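Side-chain contacts in translation initiation factor eIF-2B (Pyrococcus horikoshii, PDB 1VB5), which probably catalyses the exchange of GDP for GTP on initiation factor 2, as the regulatory subunit of the archaeal factor 2B: residues 105-108 / 109-113; 142-145 / 146-149; 253-256 / 257-260. All blocks are in the same frame, centred on the assembly; numbering follows the deposited sequence.

Interaction 1 (105-108 / 109-113); sequences QLID and DGDVI
Asp-108 and Asp-111 hold the two ends of a type II beta turn. The turn carries the chain from helix 78-106 into strand 111-115 of a Rossmann-like parallel sheet. Asp-109 and Gly-110 form its corner, and Gly-110 has a positive phi, as usual for the third position. The turn is closed by the backbone bond from Asp-111 N to Asp-108 O, 3.0 Å long.

The side chain of Asp-111 folds back over the turn. Asp-111 CB lies 3.2 Å from Asp-108 O, and Asp-111 CG stays close, 3.5 Å from the same oxygen. The first torsion is unusual, with chi1 at -97°, and it turns the carboxylate back towards residues 107 and 108. At the tip the two oxygens have different tasks. Asp-111 OD2 accepts a hydrogen bond from the backbone N of Asp-108, 2.8 Å away. The bond is fairly straight, with 163° at the hydrogen. The donor comes from above the carboxylate, 41° out of its plane. OD1 instead accepts a hydrogen bond from Ser-179 OG. The group is thus held at both oxygens, which should limit its rotation. Two links therefore join residues 108 and 111, one through backbone and one through the side chain. The Asp-109 carboxylate is bound elsewhere, by the backbone N of Arg-135, just before strand 136-141.

Ile-107 covers the inner side. Ile-107 CG2 sits 3.8 Å from Asp-111 OD2. Its other branch meets Ile-113 two residues further along the strand, the two side chains crossing at about a right angle. Ile-125, Ala-129 and Phe-136 pack around Ile-107. Ile-113 reaches in with its delta methyl: Ile-113 CD1 touches Ile-107 CG1 at 4.0 Å and Ile-107 CD1 at 3.6 Å.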
loop_
_atom_site.group_PDB
_atom_site.type_symbol
_atom_site.label_atom_id
_atom_site.label_comp_id
_atom_site.label_asym_id
_atom_site.label_seq_id
_atom_site.Cartn_x
_atom_site.Cartn_y
_atom_site.Cartn_z
ATOM N N GLN B 105 11.448 5.186 25.697
ATOM C CA GLN B 105 11.179 4.454 26.930
ATOM C C GLN B 105 10.187 3.323 26.643
ATOM O O GLN B 105 10.274 2.231 27.208
ATOM C CB GLN B 105 10.590 5.424 27.955
ATOM C CG GLN B 105 10.862 5.087 29.400
ATOM C CD GLN B 105 10.217 6.089 30.341
ATOM O OE1 GLN B 105 10.355 7.306 30.169
ATOM N NE2 GLN B 105 9.506 5.584 31.344
ATOM N N LEU B 106 9.243 3.606 25.754
ATOM C CA LEU B 106 8.219 2.650 25.353
ATOM C C LEU B 106 8.827 1.423 24.671
ATOM O O LEU B 106 8.410 0.291 24.916
ATOM C CB LEU B 106 7.246 3.342 24.397
ATOM C CG LEU B 106 6.056 2.597 23.797
ATOM C CD1 LEU B 106 5.123 2.118 24.905
ATOM C CD2 LEU B 106 5.316 3.549 22.855
ATOM N N ILE B 107 9.811 1.660 23.810
ATOM C CA ILE B 107 10.479 0.592 23.076
ATOM C C ILE B 107 11.143 -0.418 24.020
ATOM O O ILE B 107 11.619 -0.054 25.096
ATOM C CB ILE B 107 11.531 1.193 22.100
ATOM C CG1 ILE B 107 10.816 2.051 21.051
ATOM C CG2 ILE B 107 12.324 0.088 21.423
ATOM C CD1 ILE B 107 11.733 2.810 20.116
ATOM N N ASP B 108 11.156 -1.686 23.617
ATOM C CA ASP B 108 11.758 -2.745 24.422
ATOM C C ASP B 108 12.778 -3.554 23.626
ATOM O O ASP B 108 12.754 -3.564 22.393
ATOM C CB ASP B 108 10.683 -3.703 24.938
ATOM C CG ASP B 108 9.738 -3.051 25.923
ATOM O OD1 ASP B 108 8.725 -3.696 26.269
ATOM O OD2 ASP B 108 10.006 -1.905 26.354
ATOM N N ASP B 109 13.666 -4.238 24.346
ATOM C CA ASP B 109 14.686 -5.078 23.729
ATOM C C ASP B 109 14.033 -6.186 22.940
ATOM O O ASP B 109 13.064 -6.792 23.398
ATOM C CB ASP B 109 15.590 -5.703 24.794
ATOM C CG ASP B 109 16.764 -4.822 25.146
ATOM O OD1 ASP B 109 17.563 -4.521 24.236
ATOM O OD2 ASP B 109 16.886 -4.432 26.328
ATOM N N GLY B 110 14.488 -6.157 21.808
ATOM C CA GLY B 110 13.971 -7.274 21.035
ATOM C C GLY B 110 12.806 -6.890 20.130
ATOM O O GLY B 110 12.293 -7.717 19.375
ATOM N N ASP B 111 12.379 -5.633 20.205
ATOM C CA ASP B 111 11.270 -5.151 19.381
ATOM C C ASP B 111 11.589 -5.143 17.889
ATOM O O ASP B 111 12.744 -5.020 17.478
ATOM C CB ASP B 111 10.891 -3.711 19.754
ATOM C CG ASP B 111 9.718 -3.622 20.720
ATOM O OD1 ASP B 111 8.841 -4.514 20.722
ATOM O OD2 ASP B 111 9.662 -2.621 21.464
ATOM N N VAL B 112 10.542 -5.278 17.086
ATOM C CA VAL B 112 10.651 -5.181 15.642
ATOM C C VAL B 112 9.616 -4.096 15.370
ATOM O O VAL B 112 8.414 -4.331 15.470
ATOM C CB VAL B 112 10.260 -6.475 14.921
ATOM C CG1 VAL B 112 10.200 -6.219 13.412
ATOM C CG2 VAL B 112 11.297 -7.566 15.219
ATOM N N ILE B 113 10.085 -2.910 15.184
ATOM C CA ILE B 113 9.235 -1.744 14.960
ATOM C C ILE B 113 8.884 -1.531 13.490
ATOM O O ILE B 113 9.765 -1.483 12.637
ATOM C CB ILE B 113 9.931 -0.462 15.470
ATOM C CG1 ILE B 113 10.394 -0.657 16.917
ATOM C CG2 ILE B 113 8.983 0.728 15.369
ATOM C CD1 ILE B 113 11.339 0.440 17.409
#

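Interaction 2 (142-145 / 146-149); sequences ESSP and DYEG
The chain doubles back between 142-145 and 146-149, whose directions lie 165° apart, so Ser-143 faces Tyr-147 and Glu-142 faces Gly-149. A cis peptide before Pro-145 helps shape the bend. Tyr-147 N gives a weak hydrogen bond to Ser-143 O, at 2.9 Å.

Glu-142 and Tyr-147 lie side by side and point the same way. The CG of Glu-142 sits between its backbone N and carbonyl carbon (chi1 61°), and the chain then runs extended along the ring. Glu-142 CG is 3.7 Å from Tyr-147 CD2, and Glu-142 CD is 3.6 Å from Tyr-147 CE2. The carboxylate is turned 63° against the ring plane. A water joins the two tips: it donates to Glu-142 OE1 at 2.6 Å and is hydrogen-bonded to Tyr-147 OH at 2.9 Å. Arg-241 of the second subunit makes a salt bridge to Glu-142 OE2 and a cation-pi contact with the ring. Over one face of the Tyr-147 ring lies Pro-145 O, 3.7 Å above the plane and offset toward the rim.

Glu-148 bends at chi2, bringing Glu-148 CD to 3.5 Å from Ser-143 CB. Lys-197 and Ser-117 both bind its OE2.

This is a beta-alpha connection of a Rossmann-like domain, running from the carboxyl end of strand 136-141 into helix 148-158, and here it also forms part of the dimer interface.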
loop_
_atom_site.group_PDB
_atom_site.type_symbol
_atom_site.label_atom_id
_atom_site.label_comp_id
_atom_site.label_asym_id
_atom_site.label_seq_id
_atom_site.Cartn_x
_atom_site.Cartn_y
_atom_site.Cartn_z
ATOM N N GLU B 142 8.680 2.162 1.635
ATOM C CA GLU B 142 9.331 3.114 0.747
ATOM C C GLU B 142 8.453 4.364 0.643
ATOM O O GLU B 142 8.961 5.471 0.439
ATOM C CB GLU B 142 9.546 2.489 -0.633
ATOM C CG GLU B 142 8.275 2.079 -1.345
ATOM C CD GLU B 142 8.548 1.220 -2.579
ATOM O OE1 GLU B 142 7.577 0.852 -3.281
ATOM O OE2 GLU B 142 9.730 0.912 -2.845
ATOM N N SER B 143 7.139 4.165 0.779
ATOM C CA SER B 143 6.135 5.236 0.755
ATOM C C SER B 143 5.893 5.933 -0.581
ATOM O O SER B 143 6.389 7.042 -0.811
ATOM C CB SER B 143 6.475 6.305 1.801
ATOM O OG SER B 143 6.715 5.722 3.070
ATOM N N SER B 144 5.107 5.301 -1.445
ATOM C CA SER B 144 4.790 5.881 -2.748
ATOM C C SER B 144 3.982 7.161 -2.553
ATOM O O SER B 144 3.242 7.290 -1.581
ATOM C CB SER B 144 3.978 4.889 -3.583
ATOM O OG SER B 144 4.701 3.688 -3.771
ATOM N N PRO B 145 4.071 8.103 -3.504
ATOM C CA PRO B 145 4.868 8.041 -4.732
ATOM C C PRO B 145 6.217 8.762 -4.670
ATOM O O PRO B 145 7.024 8.631 -5.586
ATOM C CB PRO B 145 3.946 8.690 -5.746
ATOM C CG PRO B 145 3.405 9.838 -4.947
ATOM C CD PRO B 145 3.087 9.198 -3.587
ATOM N N ASP B 146 6.458 9.518 -3.600
ATOM C CA ASP B 146 7.707 10.276 -3.473
ATOM C C ASP B 146 8.827 9.535 -2.758
ATOM O O ASP B 146 9.959 10.005 -2.710
ATOM C CB ASP B 146 7.437 11.601 -2.763
ATOM C CG ASP B 146 6.438 12.454 -3.508
ATOM O OD1 ASP B 146 6.727 12.803 -4.674
ATOM O OD2 ASP B 146 5.368 12.764 -2.937
ATOM N N TYR B 147 8.497 8.384 -2.187
ATOM C CA TYR B 147 9.477 7.556 -1.498
ATOM C C TYR B 147 10.239 8.239 -0.363
ATOM O O TYR B 147 11.450 8.079 -0.239
ATOM C CB TYR B 147 10.464 6.980 -2.519
ATOM C CG TYR B 147 9.793 6.164 -3.605
ATOM C CD1 TYR B 147 10.005 6.450 -4.952
ATOM C CD2 TYR B 147 8.917 5.128 -3.283
ATOM C CE1 TYR B 147 9.357 5.727 -5.950
ATOM C CE2 TYR B 147 8.266 4.400 -4.268
ATOM C CZ TYR B 147 8.489 4.703 -5.599
ATOM O OH TYR B 147 7.846 3.980 -6.579
ATOM N N GLU B 148 9.530 8.989 0.476
ATOM C CA GLU B 148 10.173 9.655 1.602
ATOM C C GLU B 148 10.662 8.572 2.570
ATOM O O GLU B 148 11.495 8.825 3.443
ATOM C CB GLU B 148 9.187 10.592 2.314
ATOM C CG GLU B 148 7.983 9.885 2.933
ATOM C CD GLU B 148 6.783 9.785 1.989
ATOM O OE1 GLU B 148 6.963 9.858 0.747
ATOM O OE2 GLU B 148 5.653 9.623 2.500
ATOM N N GLY B 149 10.139 7.360 2.406
ATOM C CA GLY B 149 10.539 6.265 3.271
ATOM C C GLY B 149 12.006 5.919 3.089
ATOM O O GLY B 149 12.668 5.458 4.022
HETATM O O HOH W 1 6.895 1.386 -5.699
#

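Interaction 3 (253-256 / 257-260); sequences VTPW and KYVR
Trp-256 O accepts a hydrogen bond from the backbone N of Val-259 at 2.8 Å, with 160° at the hydrogen. One residue earlier, Tyr-258 N makes a weak bond of 3.4 Å to Pro-255 O. The beta-branched side chain of Val-259 packs over these carbonyls, with Val-259 CG2 3.8 Å from Pro-255 O.

The indole of Trp-256 folds over the next residue. Its CG lies between the backbone N and the carbonyl carbon (chi1 54°), which brings Trp-256 CE3 to 3.1 Å from Lys-257 N. Lys-257 CB then meets the face of the six-membered ring in a CH-pi contact. Lys-257 CB is 4.2 Å from the centroid of the Trp-256 six-membered ring and offset toward the rim. Tyr-193 meets the same indole, with planes at about 90°.

Residues 256-258 form a 3-10 turn. It joins strand 251-254 of the small antiparallel sheet to strand 261-264 of the large Rossmann-like sheet.

Lys-257 runs on in extended form past the next aromatic group. Lys-257 CG lies over the centre of the Tyr-258 ring, 3.9 Å above the plane. Pro-255 comes to that ring from the edge, near its plane, with Pro-255 CD 3.9 Å from Tyr-258 CD1. His-208 makes an edge-to-face contact with the Tyr-258 ring, and Glu-209 of the second subunit packs on Tyr-258.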
loop_
_atom_site.group_PDB
_atom_site.type_symbol
_atom_site.label_atom_id
_atom_site.label_comp_id
_atom_site.label_asym_id
_atom_site.label_seq_id
_atom_site.Cartn_x
_atom_site.Cartn_y
_atom_site.Cartn_z
ATOM N N VAL B 253 -6.996 9.253 7.074
ATOM C CA VAL B 253 -7.512 9.366 8.427
ATOM C C VAL B 253 -7.639 8.010 9.124
ATOM O O VAL B 253 -8.240 7.075 8.588
ATOM C CB VAL B 253 -8.896 10.035 8.413
ATOM C CG1 VAL B 253 -9.385 10.252 9.840
ATOM C CG2 VAL B 253 -8.822 11.353 7.666
ATOM N N THR B 254 -7.068 7.907 10.321
ATOM C CA THR B 254 -7.153 6.681 11.097
ATOM C C THR B 254 -8.001 6.889 12.356
ATOM O O THR B 254 -7.708 7.761 13.182
ATOM C CB THR B 254 -5.762 6.178 11.538
ATOM O OG1 THR B 254 -4.963 5.883 10.385
ATOM C CG2 THR B 254 -5.904 4.920 12.383
ATOM N N PRO B 255 -9.074 6.096 12.513
ATOM C CA PRO B 255 -9.947 6.207 13.688
ATOM C C PRO B 255 -9.134 5.922 14.944
ATOM O O PRO B 255 -8.158 5.168 14.897
ATOM C CB PRO B 255 -11.002 5.128 13.441
ATOM C CG PRO B 255 -11.078 5.067 11.912
ATOM C CD PRO B 255 -9.614 5.131 11.534
ATOM N N TRP B 256 -9.535 6.504 16.069
ATOM C CA TRP B 256 -8.800 6.282 17.308
ATOM C C TRP B 256 -8.879 4.843 17.818
ATOM O O TRP B 256 -7.970 4.385 18.508
ATOM C CB TRP B 256 -9.279 7.239 18.411
ATOM C CG TRP B 256 -10.764 7.209 18.667
ATOM C CD1 TRP B 256 -11.692 8.095 18.199
ATOM C CD2 TRP B 256 -11.490 6.225 19.416
ATOM N NE1 TRP B 256 -12.950 7.723 18.607
ATOM C CE2 TRP B 256 -12.856 6.579 19.356
ATOM C CE3 TRP B 256 -11.119 5.081 20.134
ATOM C CZ2 TRP B 256 -13.857 5.827 19.985
ATOM C CZ3 TRP B 256 -12.111 4.332 20.758
ATOM C CH2 TRP B 256 -13.466 4.708 20.678
ATOM N N LYS B 257 -9.943 4.115 17.471
ATOM C CA LYS B 257 -10.081 2.746 17.972
ATOM C C LYS B 257 -8.991 1.776 17.531
ATOM O O LYS B 257 -8.943 0.639 17.995
ATOM C CB LYS B 257 -11.472 2.179 17.650
ATOM C CG LYS B 257 -11.785 1.902 16.182
ATOM C CD LYS B 257 -13.244 1.474 16.070
ATOM C CE LYS B 257 -13.655 1.089 14.657
ATOM N NZ LYS B 257 -15.111 0.735 14.599
ATOM N N TYR B 258 -8.111 2.225 16.645
ATOM C CA TYR B 258 -7.004 1.390 16.188
ATOM C C TYR B 258 -5.683 1.923 16.756
ATOM O O TYR B 258 -4.610 1.411 16.440
ATOM C CB TYR B 258 -6.933 1.387 14.663
ATOM C CG TYR B 258 -8.187 0.873 14.001
ATOM C CD1 TYR B 258 -8.987 1.718 13.238
ATOM C CD2 TYR B 258 -8.571 -0.461 14.134
ATOM C CE1 TYR B 258 -10.141 1.251 12.617
ATOM C CE2 TYR B 258 -9.724 -0.942 13.519
ATOM C CZ TYR B 258 -10.501 -0.078 12.758
ATOM O OH TYR B 258 -11.620 -0.548 12.111
ATOM N N VAL B 259 -5.777 2.945 17.605
ATOM C CA VAL B 259 -4.602 3.572 18.211
ATOM C C VAL B 259 -4.487 3.267 19.706
ATOM O O VAL B 259 -5.410 3.561 20.473
ATOM C CB VAL B 259 -4.659 5.110 18.023
ATOM C CG1 VAL B 259 -3.434 5.768 18.652
ATOM C CG2 VAL B 259 -4.757 5.454 16.534
ATOM N N ARG B 260 -3.364 2.669 20.112
ATOM C CA ARG B 260 -3.119 2.352 21.519
ATOM C C ARG B 260 -2.986 3.661 22.295
ATOM O O ARG B 260 -3.595 3.847 23.345
ATOM C CB ARG B 260 -1.805 1.578 21.702
ATOM C CG ARG B 260 -1.831 0.074 21.474
ATOM C CD ARG B 260 -2.717 -0.646 22.464
ATOM N NE ARG B 260 -4.114 -0.552 22.069
ATOM C CZ ARG B 260 -5.133 -0.840 22.865
ATOM N NH1 ARG B 260 -4.907 -1.248 24.108
ATOM N NH2 ARG B 260 -6.376 -0.710 22.417
#

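In the fold
The three contacts are separate local turns around one Rossmann-like domain. Their centres lie 21 to 24 Å apart. Interactions 1 and 3 each lead into the amino end of a strand of the large sheet, 111-115 and 261-264; strands 180-183 and 214-217 lie between these two. Interactions 1 and 3 come to about 7 Å at their nearest atoms. Interaction 2 follows the carboxyl end of strand 136-141, the neighbour of 111-115, and is about 11 Å from interaction 1 at the nearest atoms. Strand 194-197 relates interactions 2 and 3, about 13 Å apart at their nearest atoms: its Lys-197 reaches interaction 2, and its Val-194 pairs with Thr-254. Interactions 2 and 3 both touch the second subunit; interaction 1 does not.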